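Local coordinates for protein YCAC GENE product (Escherichia coli, PDB 1YAC) that is an octameric hydrolase of unknown specificity with a three-layer alpha-beta-alpha sandwich fold, related to isochorismatase-type enzymes, at residues L27-I31 / T142-R148; N38-A42 / S188-P192; F121-I127 / R154-A160. All coordinates share one frame; numbering follows the deposited sequence.

In the fold
The chain is a parallel sheet with helices packed on it. Contacts 1 and 2 hold together parts far apart in sequence; contact 3 is more local. Contacts 1 and 3 both use helix 145-158: contact 1 ties the start of this helix to the loop that follows strand 13-18, and contact 3 packs its end beside helix 115-128. Their centres lie about 19 Å apart, with nearest atoms about 6 Å apart. Contact 2, centred about 20 Å from contact 1 and about 26 Å from contact 3, joins helix 33-49 to the end of helix 180-190. Contacts 2 and 3 fall on opposite sides of the chain's centre. Each contact is also reached by neighbouring subunits of the octamer.

Contact 1: L27-I31 / T142-R148; sequences LVRDI and TFNEITR
Asp-30 CB is directed toward the loop that leads into helix 145-158, and the two carboxylate oxygens serve different partners. OD1 accepts from Thr-142 N at 2.9 Å, in a nearly straight bond (168°) that arrives from above the carboxylate plane. OD2 turns to Arg-148, whose NH1 makes a salt bridge with it at 3.2 Å, again from above the carboxylate plane. Carboxylate and guanidinium are twisted 45° apart. With CG set between the backbone N and the carbonyl carbon (chi1 74°), the short aspartate can serve both. Thr-142 meets it at about a right angle, its CG2 lying 3.5 Å from OD2. The backbone answers in the other direction: Thr-142 O accepts from Arg-29 N and, at 3.1 Å, from Asp-30 N, which come from opposite faces of its carbonyl plane. Further out, Phe-143 brings CE1 within 4.3 Å of Leu-27 CB, while its ring packs edge-to-face on Phe-166 of a second subunit. Arg-29 leads away to a salt bridge with Asp-193 of that subunit. Beside the carboxylate the helix begins: Asn-144 OD1 accepts from Thr-147 N at 3.0 Å, the short asparagine carrying an acceptor to an N-H of the first turn. The arrangement is a loop-to-helix junction built on an asparagine N-cap and a salt-bridge network in which Arg-148 joins Asp-30 and, by a long leg, Glu-145.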
# COMPACT_ATOMS: atom_id res chain seq x y z
N LEU A 27 3.17 10.54 -18.40
CA LEU A 27 2.48 9.25 -18.42
C LEU A 27 3.06 8.27 -17.38
O LEU A 27 2.43 7.28 -17.01
CB LEU A 27 2.57 8.61 -19.82
CG LEU A 27 1.95 9.39 -20.98
CD1 LEU A 27 2.08 8.56 -22.25
CD2 LEU A 27 0.50 9.69 -20.72
N VAL A 28 4.29 8.55 -16.94
CA VAL A 28 4.96 7.70 -15.97
C VAL A 28 4.35 7.89 -14.58
O VAL A 28 4.47 8.96 -13.97
CB VAL A 28 6.48 7.99 -15.93
CG1 VAL A 28 7.17 7.13 -14.85
CG2 VAL A 28 7.10 7.73 -17.30
N ARG A 29 3.66 6.86 -14.09
CA ARG A 29 3.04 6.92 -12.77
C ARG A 29 3.39 5.71 -11.93
O ARG A 29 2.93 5.61 -10.78
CB ARG A 29 1.52 7.07 -12.88
CG ARG A 29 1.06 8.40 -13.48
CD ARG A 29 -0.46 8.47 -13.60
NE ARG A 29 -0.90 9.78 -14.08
CZ ARG A 29 -1.08 10.86 -13.31
NH1 ARG A 29 -0.88 10.79 -11.99
NH2 ARG A 29 -1.44 12.02 -13.87
N ASP A 30 4.18 4.78 -12.47
CA ASP A 30 4.53 3.59 -11.68
C ASP A 30 5.72 3.88 -10.76
O ASP A 30 5.97 3.16 -9.80
CB ASP A 30 4.76 2.34 -12.56
CG ASP A 30 6.07 2.39 -13.31
OD1 ASP A 30 6.38 3.46 -13.85
OD2 ASP A 30 6.79 1.35 -13.34
N ILE A 31 6.46 4.94 -11.06
CA ILE A 31 7.59 5.36 -10.24
C ILE A 31 7.35 6.86 -10.02
O ILE A 31 7.19 7.59 -11.01
CB ILE A 31 8.95 5.16 -10.95
CG1 ILE A 31 9.20 3.67 -11.23
CG2 ILE A 31 10.09 5.71 -10.08
CD1 ILE A 31 10.49 3.40 -11.99
N THR A 142 6.36 3.69 -16.70
CA THR A 142 5.13 3.34 -17.39
C THR A 142 3.91 3.76 -16.58
O THR A 142 4.04 4.42 -15.53
CB THR A 142 5.11 1.83 -17.73
OG1 THR A 142 3.90 1.50 -18.44
CG2 THR A 142 5.24 0.98 -16.46
N PHE A 143 2.73 3.38 -17.07
CA PHE A 143 1.46 3.73 -16.44
C PHE A 143 1.26 3.28 -15.00
O PHE A 143 0.93 4.08 -14.13
CB PHE A 143 0.29 3.20 -17.29
CG PHE A 143 0.34 3.62 -18.73
CD1 PHE A 143 -0.15 4.87 -19.13
CD2 PHE A 143 0.91 2.79 -19.70
CE1 PHE A 143 -0.07 5.28 -20.47
CE2 PHE A 143 1.00 3.19 -21.04
CZ PHE A 143 0.51 4.44 -21.42
N ASN A 144 1.52 2.00 -14.72
CA ASN A 144 1.28 1.46 -13.40
C ASN A 144 2.05 0.15 -13.21
O ASN A 144 2.78 -0.27 -14.11
CB ASN A 144 -0.24 1.23 -13.20
CG ASN A 144 -0.86 0.38 -14.30
OD1 ASN A 144 -0.52 -0.78 -14.45
ND2 ASN A 144 -1.77 0.98 -15.09
N GLU A 145 1.90 -0.47 -12.04
CA GLU A 145 2.61 -1.70 -11.72
C GLU A 145 2.25 -2.88 -12.60
O GLU A 145 3.09 -3.75 -12.85
CB GLU A 145 2.52 -2.04 -10.23
CG GLU A 145 3.33 -1.06 -9.37
CD GLU A 145 3.32 -1.37 -7.88
OE1 GLU A 145 2.91 -2.48 -7.48
OE2 GLU A 145 3.72 -0.48 -7.08
N ILE A 146 1.01 -2.93 -13.06
CA ILE A 146 0.60 -4.02 -13.95
C ILE A 146 1.29 -3.91 -15.32
O ILE A 146 1.84 -4.89 -15.81
CB ILE A 146 -0.93 -4.07 -14.15
CG1 ILE A 146 -1.61 -4.47 -12.84
CG2 ILE A 146 -1.29 -5.04 -15.28
CD1 ILE A 146 -3.13 -4.52 -12.91
N THR A 147 1.31 -2.71 -15.90
CA THR A 147 1.95 -2.53 -17.21
C THR A 147 3.44 -2.78 -17.06
O THR A 147 4.08 -3.37 -17.95
CB THR A 147 1.66 -1.14 -17.84
OG1 THR A 147 2.13 -0.08 -16.99
CG2 THR A 147 0.15 -0.97 -18.08
N ARG A 148 4.00 -2.38 -15.92
CA ARG A 148 5.41 -2.59 -15.64
C ARG A 148 5.74 -4.08 -15.47
O ARG A 148 6.58 -4.62 -16.20
CB ARG A 148 5.84 -1.86 -14.38
CG ARG A 148 7.31 -2.12 -14.01
CD ARG A 148 7.76 -1.37 -12.78
NE ARG A 148 7.26 -1.96 -11.55
CZ ARG A 148 6.85 -1.28 -10.47
NH1 ARG A 148 6.84 0.05 -10.44
NH2 ARG A 148 6.54 -1.94 -9.38
O HOH W 1 -0.05 4.19 -11.24

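Contact 2: N38-A42 / S188-P192; sequences NNVLA and SNHIP
The end of helix 180-190 docks on the side of helix 33-49 through a histidine clasped by an asparagine, a helix-to-helix junction in which His-190 supplies almost all of one side. The asparagine is Asn-38, whose amide uses both of its ends on this one residue. Its OD1 accepts from His-190 ND1 at 2.8 Å, and its ND2 donates to the backbone His-190 O, also at 2.8 Å; both bonds are fairly straight, at 160°. The two acceptors are approached differently: ND1 stands well above the carbonyl plane of Asn-38, whereas ND2 is only moderately tilted from the carbonyl plane of His-190. On the donor sides, OD1 lies close to the plane of the imidazole, so the ring N-H points at it, and His-190 O lies near the plane of the amide. Asparagine suits the place because it carries a donor and an acceptor side by side. Its CG stands anti to the backbone N (chi1 178°), which carries the amide out from helix 33-49 to the histidine.

Over the ring face the contact is apolar. Ala-42 CA stands 3.5 Å from the centroid of the His-190 ring and almost on its normal, a CH-pi contact, while Ala-42 CB approaches His-190 CG at 3.5 Å. A small residue lets the flat ring lie this close to the helix. Leu-41 CB adds a contact of 3.9 Å to His-190 CE1, and Asn-189 CB touches the opposite face toward its rim. NE2 is hydrogen-bonded to Asp-45, further along helix 33-49, so both ring nitrogens are bonded and the rotation of the ring is fixed. The result is a buried histidine laid flat on a helix by a CH-pi contact and held at its edge by hydrogen bonds, joining helix 33-49 to the end of helix 180-190.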
# COMPACT_ATOMS: atom_id res chain seq x y z
N ASN A 38 15.63 11.52 -10.59
CA ASN A 38 16.96 11.22 -10.06
C ASN A 38 17.58 10.00 -10.74
O ASN A 38 18.75 10.02 -11.12
CB ASN A 38 16.90 10.98 -8.56
CG ASN A 38 18.27 10.62 -7.98
OD1 ASN A 38 19.23 11.40 -8.09
ND2 ASN A 38 18.37 9.44 -7.38
N ASN A 39 16.78 8.95 -10.91
CA ASN A 39 17.24 7.70 -11.53
C ASN A 39 17.64 7.87 -12.99
O ASN A 39 18.66 7.34 -13.44
CB ASN A 39 16.17 6.61 -11.40
CG ASN A 39 16.00 6.10 -9.97
OD1 ASN A 39 16.80 6.43 -9.09
ND2 ASN A 39 14.97 5.29 -9.74
N VAL A 40 16.83 8.60 -13.76
CA VAL A 40 17.15 8.84 -15.16
C VAL A 40 18.46 9.64 -15.27
O VAL A 40 19.34 9.33 -16.08
CB VAL A 40 16.00 9.61 -15.88
CG1 VAL A 40 16.41 10.02 -17.30
CG2 VAL A 40 14.76 8.72 -15.94
N LEU A 41 18.59 10.66 -14.43
CA LEU A 41 19.80 11.48 -14.45
C LEU A 41 21.00 10.68 -13.96
O LEU A 41 22.13 10.90 -14.39
CB LEU A 41 19.62 12.76 -13.62
CG LEU A 41 18.49 13.67 -14.10
CD1 LEU A 41 18.47 14.94 -13.25
CD2 LEU A 41 18.68 14.01 -15.57
N ALA A 42 20.76 9.75 -13.05
CA ALA A 42 21.83 8.90 -12.52
C ALA A 42 22.37 8.05 -13.65
O ALA A 42 23.59 7.91 -13.79
CB ALA A 42 21.30 8.02 -11.39
N SER A 188 27.02 9.94 -4.31
CA SER A 188 26.62 11.07 -3.47
C SER A 188 25.57 11.96 -4.17
O SER A 188 24.63 12.43 -3.54
CB SER A 188 27.86 11.89 -3.09
OG SER A 188 27.52 13.00 -2.27
N ASN A 189 25.74 12.15 -5.48
CA ASN A 189 24.82 12.98 -6.25
C ASN A 189 23.46 12.34 -6.49
O ASN A 189 22.49 13.05 -6.77
CB ASN A 189 25.42 13.32 -7.63
CG ASN A 189 26.62 14.23 -7.52
OD1 ASN A 189 26.68 15.07 -6.62
ND2 ASN A 189 27.63 13.98 -8.32
N HIS A 190 23.38 11.02 -6.36
CA HIS A 190 22.14 10.30 -6.63
C HIS A 190 21.55 9.41 -5.54
O HIS A 190 20.53 8.75 -5.77
CB HIS A 190 22.29 9.54 -7.95
CG HIS A 190 22.53 10.43 -9.11
ND1 HIS A 190 21.57 11.28 -9.62
CD2 HIS A 190 23.65 10.65 -9.85
CE1 HIS A 190 22.07 11.97 -10.63
NE2 HIS A 190 23.33 11.60 -10.79
N ILE A 191 22.16 9.40 -4.37
CA ILE A 191 21.65 8.60 -3.26
C ILE A 191 21.77 9.46 -2.00
O ILE A 191 22.82 9.49 -1.35
CB ILE A 191 22.48 7.30 -3.07
CG1 ILE A 191 22.61 6.55 -4.41
CG2 ILE A 191 21.83 6.41 -2.01
CD1 ILE A 191 23.63 5.44 -4.37
N PRO A 192 20.70 10.20 -1.64
CA PRO A 192 20.72 11.06 -0.45
C PRO A 192 21.28 10.36 0.79
O PRO A 192 22.07 10.95 1.53
CB PRO A 192 19.24 11.42 -0.27
CG PRO A 192 18.78 11.56 -1.70
CD PRO A 192 19.41 10.34 -2.36

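Contact 3: F121-I127 / R154-A160; sequences FPALSAI and RMSQAGA. Unlike the reference sequence in segment 154-160: Met-155 (reference Leu).
Leu-124 and Ile-127, one turn apart on helix 115-128, reach across to the last turn of helix 145-158 and the residues after it. Leu-124 splits its two methyls between partners. CD2 presses on Ala-158 CB at 3.4 Å, tighter than an ordinary carbon contact, and CD1 lies over one face of the Arg-154 guanidinium, offset toward its rim and 3.8 Å from Arg-154 CZ. Arg-154 stretches out from CG to NE, crossing Leu-124 at about a right angle, and carries NH1 to within 3.8 Å of Phe-121 CE1; ring and guanidinium stand nearly perpendicular, at 89°. Ile-127 has its CG1 branch anti to the carbonyl carbon (chi1 -75°), which sends CD1 to Ala-160 CB at 3.8 Å and to Ala-158 CB at 3.9 Å. Its other branch, CG2, meets Ala-158 O at 3.3 Å. Alanines suit these places because their small methyls allow the close approach, which at Ala-158 leaves nothing to spare.

The backbone behind these contacts is set by a Schellman motif, in which Gly-159, with its positive phi, ends the helix while Ala-160 N bonds back to Met-155 O at 2.9 Å. Arg-154 NE bonds to Gln-161 and NH1 to Glu-171, both of a second subunit, consistent with their fixing the guanidinium that Leu-124 CD1 covers on one face. Met-155, which differs here from the reference sequence, touches Ala-123. The two helix segments run nearly parallel, 7° apart, with axes 10.0 Å from each other, and strand 132-136, between them in sequence, packs against them, Val-133 touching Ala-123 and Ile-127, and Val-135 touching Met-155.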
# COMPACT_ATOMS: atom_id res chain seq x y z
N PHE A 121 10.05 -3.42 -26.64
CA PHE A 121 10.11 -3.76 -28.07
C PHE A 121 11.56 -3.85 -28.58
O PHE A 121 11.98 -4.90 -29.10
CB PHE A 121 9.25 -2.81 -28.92
CG PHE A 121 7.76 -2.89 -28.65
CD1 PHE A 121 7.24 -3.74 -27.66
CD2 PHE A 121 6.87 -2.10 -29.37
CE1 PHE A 121 5.85 -3.79 -27.40
CE2 PHE A 121 5.48 -2.14 -29.11
CZ PHE A 121 4.98 -2.99 -28.12
N PRO A 122 12.35 -2.77 -28.41
CA PRO A 122 13.73 -2.89 -28.89
C PRO A 122 14.56 -3.90 -28.08
O PRO A 122 15.48 -4.52 -28.62
CB PRO A 122 14.25 -1.45 -28.80
CG PRO A 122 13.42 -0.83 -27.73
CD PRO A 122 12.06 -1.38 -28.01
N ALA A 123 14.24 -4.07 -26.79
CA ALA A 123 14.97 -5.07 -25.99
C ALA A 123 14.76 -6.46 -26.61
O ALA A 123 15.71 -7.22 -26.79
CB ALA A 123 14.51 -5.06 -24.53
N LEU A 124 13.52 -6.79 -26.96
CA LEU A 124 13.19 -8.09 -27.54
C LEU A 124 13.82 -8.25 -28.92
O LEU A 124 14.33 -9.32 -29.26
CB LEU A 124 11.66 -8.27 -27.60
CG LEU A 124 10.94 -8.24 -26.25
CD1 LEU A 124 9.42 -8.30 -26.45
CD2 LEU A 124 11.42 -9.40 -25.39
N SER A 125 13.79 -7.18 -29.71
CA SER A 125 14.37 -7.19 -31.05
C SER A 125 15.88 -7.42 -30.96
O SER A 125 16.43 -8.24 -31.69
CB SER A 125 14.11 -5.86 -31.76
OG SER A 125 12.72 -5.68 -32.06
N ALA A 126 16.52 -6.73 -30.02
CA ALA A 126 17.96 -6.84 -29.80
C ALA A 126 18.37 -8.25 -29.35
O ALA A 126 19.40 -8.78 -29.78
CB ALA A 126 18.43 -5.79 -28.80
N ILE A 127 17.56 -8.86 -28.49
CA ILE A 127 17.83 -10.22 -28.01
C ILE A 127 17.78 -11.16 -29.22
O ILE A 127 18.67 -12.01 -29.39
CB ILE A 127 16.81 -10.66 -26.91
CG1 ILE A 127 17.14 -9.97 -25.59
CG2 ILE A 127 16.81 -12.20 -26.73
CD1 ILE A 127 16.07 -10.12 -24.52
N ARG A 154 7.71 -10.36 -19.63
CA ARG A 154 7.96 -10.55 -21.06
C ARG A 154 9.45 -10.43 -21.42
O ARG A 154 9.97 -11.25 -22.17
CB ARG A 154 7.12 -9.56 -21.88
CG ARG A 154 7.00 -9.97 -23.35
CD ARG A 154 6.19 -8.97 -24.16
NE ARG A 154 5.94 -9.50 -25.50
CZ ARG A 154 5.63 -8.76 -26.56
NH1 ARG A 154 5.53 -7.44 -26.44
NH2 ARG A 154 5.43 -9.33 -27.73
N MET A 155 10.14 -9.43 -20.86
CA MET A 155 11.56 -9.25 -21.16
C MET A 155 12.42 -10.34 -20.53
O MET A 155 13.32 -10.89 -21.17
CB MET A 155 12.01 -7.85 -20.73
CG MET A 155 11.33 -6.74 -21.52
SD MET A 155 11.87 -5.09 -21.09
CE MET A 155 11.18 -4.86 -19.45
N SER A 156 12.12 -10.70 -19.29
CA SER A 156 12.86 -11.74 -18.58
C SER A 156 12.71 -13.09 -19.30
O SER A 156 13.69 -13.82 -19.47
CB SER A 156 12.35 -11.86 -17.14
OG SER A 156 13.14 -12.77 -16.40
N GLN A 157 11.48 -13.38 -19.74
CA GLN A 157 11.10 -14.59 -20.46
C GLN A 157 11.99 -14.73 -21.71
O GLN A 157 12.47 -15.82 -22.04
CB GLN A 157 9.60 -14.47 -20.83
CG GLN A 157 8.92 -15.61 -21.62
CD GLN A 157 7.39 -15.38 -21.83
OE1 GLN A 157 6.96 -14.43 -22.50
NE2 GLN A 157 6.57 -16.29 -21.28
N ALA A 158 12.29 -13.59 -22.34
CA ALA A 158 13.11 -13.57 -23.55
C ALA A 158 14.61 -13.65 -23.28
O ALA A 158 15.40 -13.81 -24.20
CB ALA A 158 12.81 -12.33 -24.36
N GLY A 159 15.01 -13.46 -22.02
CA GLY A 159 16.42 -13.52 -21.69
C GLY A 159 17.05 -12.19 -21.28
O GLY A 159 18.25 -12.12 -21.08
N ALA A 160 16.25 -11.14 -21.16
CA ALA A 160 16.81 -9.85 -20.73
C ALA A 160 17.17 -9.92 -19.25
O ALA A 160 16.50 -10.61 -18.48
CB ALA A 160 15.79 -8.74 -20.94